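Local coordinates for sensor protein (Shewanella sp. W3-18-1, PDB 3MYF) that probably relays phosphoryl groups in a two-component pathway, as the histidine phosphotransfer (Hpt) domain of a hybrid sensor histidine kinase, at residues 71-74 and 75-79. Residues are numbered along the deposited sequence; the frame is centred on the assembly and turned at random. Where two conformers were deposited one is given.
Sequences TQRL and CQEIE
R73, in the conformer given here, and E77 form an i to i+4 salt bridge one turn apart on helix 69-83, on the flank beside helix 92-116. R73 NH2 gives its N-H to E77 OE1 at 2.8 Å. The acceptor lies near the guanidinium plane, at its edge. It is met on its syn side, with the donor somewhat out of the carboxylate plane. The bond is bent, 137° at the hydrogen, and the two planes stand 58° apart. The bend of R73 at chi3 (70°) folds the guanidinium back toward E77. L74 CG lies off one guanidinium face, displaced toward its rim, and L74 CD2 comes within 3.6 Å of E77 OE2. With an alanine here instead of E77, R73 NH2 would probably lose this carboxylate and the guanidinium would be freer to turn. Helix 69-83 packs against helices 49-63 and 92-116 in the all-helical Hpt bundle. On the inner side, C75 SG lies 3.4 Å from T71 O and touches T71 CG2. C75 also meets L59 of helix 49-63. I78 CG1 packs 3.2 Å from L74 O, which accepts the hydrogen bond of I78 N. C75 N, Q76 N and E77 N bond likewise to T71 O, Q72 O and R73 O. Further out, E79 OE1 hydrogen-bonds H60 ND1.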
loop_
_atom_site.group_PDB
_atom_site.type_symbol
_atom_site.label_atom_id
_atom_site.label_comp_id
_atom_site.label_asym_id
_atom_site.label_seq_id
_atom_site.Cartn_x
_atom_site.Cartn_y
_atom_site.Cartn_z
ATOM N N THR A 71 5.819 -9.748 12.423
ATOM C CA THR A 71 4.664 -9.682 11.525
ATOM C C THR A 71 4.748 -10.768 10.463
ATOM O O THR A 71 3.761 -11.481 10.216
ATOM C CB THR A 71 4.555 -8.298 10.858
ATOM O OG1 THR A 71 4.373 -7.281 11.858
ATOM C CG2 THR A 71 3.402 -8.233 9.898
ATOM N N GLN A 72 5.916 -10.886 9.831
ATOM C CA GLN A 72 6.113 -11.845 8.761
ATOM C C GLN A 72 5.840 -13.270 9.236
ATOM O O GLN A 72 5.128 -14.016 8.563
ATOM C CB GLN A 72 7.523 -11.749 8.165
ATOM C CG GLN A 72 7.736 -12.679 6.967
ATOM C CD GLN A 72 9.189 -12.769 6.524
ATOM O OE1 GLN A 72 10.101 -12.906 7.344
ATOM N NE2 GLN A 72 9.408 -12.719 5.217
ATOM N N ARG A 73 6.397 -13.617 10.399
ATOM C CA ARG A 73 6.254 -14.946 10.969
ATOM C C ARG A 73 4.798 -15.235 11.307
ATOM O O ARG A 73 4.256 -16.296 10.958
ATOM C CB ARG A 73 7.103 -15.077 12.231
ATOM C CG ARG A 73 6.831 -16.361 13.019
ATOM C CD ARG A 73 7.791 -16.510 14.155
ATOM N NE ARG A 73 7.562 -15.543 15.220
ATOM C CZ ARG A 73 6.610 -15.650 16.143
ATOM N NH1 ARG A 73 6.502 -14.728 17.086
ATOM N NH2 ARG A 73 5.761 -16.668 16.116
ATOM N N LEU A 74 4.176 -14.290 12.005
ATOM C CA LEU A 74 2.779 -14.465 12.437
ATOM C C LEU A 74 1.862 -14.616 11.230
ATOM O O LEU A 74 0.985 -15.504 11.226
ATOM C CB LEU A 74 2.343 -13.315 13.359
ATOM C CG LEU A 74 3.000 -13.342 14.772
ATOM C CD1 LEU A 74 2.614 -12.114 15.561
ATOM C CD2 LEU A 74 2.656 -14.597 15.603
ATOM N N CYS A 75 2.078 -13.794 10.197
ATOM C CA CYS A 75 1.283 -13.906 8.958
ATOM C C CYS A 75 1.504 -15.255 8.279
ATOM O O CYS A 75 0.556 -15.851 7.785
ATOM C CB CYS A 75 1.556 -12.759 7.980
ATOM S SG CYS A 75 0.849 -11.192 8.496
ATOM N N GLN A 76 2.745 -15.742 8.286
ATOM C CA GLN A 76 3.045 -17.051 7.707
ATOM C C GLN A 76 2.277 -18.183 8.428
ATOM O O GLN A 76 1.646 -19.000 7.761
ATOM C CB GLN A 76 4.553 -17.329 7.702
ATOM C CG GLN A 76 4.996 -18.485 6.801
ATOM C CD GLN A 76 4.734 -19.870 7.389
ATOM O OE1 GLN A 76 4.787 -20.078 8.614
ATOM N NE2 GLN A 76 4.460 -20.835 6.507
ATOM N N GLU A 77 2.349 -18.221 9.764
ATOM C CA GLU A 77 1.670 -19.266 10.567
ATOM C C GLU A 77 0.153 -19.210 10.347
ATOM O O GLU A 77 -0.502 -20.249 10.137
ATOM C CB GLU A 77 1.931 -19.056 12.059
ATOM C CG GLU A 77 3.366 -19.192 12.558
ATOM C CD GLU A 77 3.522 -18.611 13.961
ATOM O OE1 GLU A 77 4.635 -18.687 14.511
ATOM O OE2 GLU A 77 2.526 -18.058 14.510
ATOM N N ILE A 78 -0.390 -17.994 10.391
ATOM C CA ILE A 78 -1.833 -17.782 10.273
ATOM C C ILE A 78 -2.306 -18.148 8.864
ATOM O O ILE A 78 -3.234 -18.959 8.717
ATOM C CB ILE A 78 -2.263 -16.335 10.673
ATOM C CG1 ILE A 78 -2.007 -16.097 12.173
ATOM C CG2 ILE A 78 -3.750 -16.118 10.371
ATOM C CD1 ILE A 78 -1.997 -14.624 12.625
ATOM N N GLU A 79 -1.666 -17.578 7.840
ATOM C CA GLU A 79 -2.010 -17.902 6.454
ATOM C C GLU A 79 -1.939 -19.392 6.157
ATOM O O GLU A 79 -2.897 -19.936 5.618
ATOM C CB GLU A 79 -1.166 -17.127 5.430
ATOM C CG GLU A 79 -1.580 -17.400 3.981
ATOM C CD GLU A 79 -1.019 -16.421 2.974
ATOM O OE1 GLU A 79 -0.224 -15.529 3.350
ATOM O OE2 GLU A 79 -1.401 -16.534 1.792
#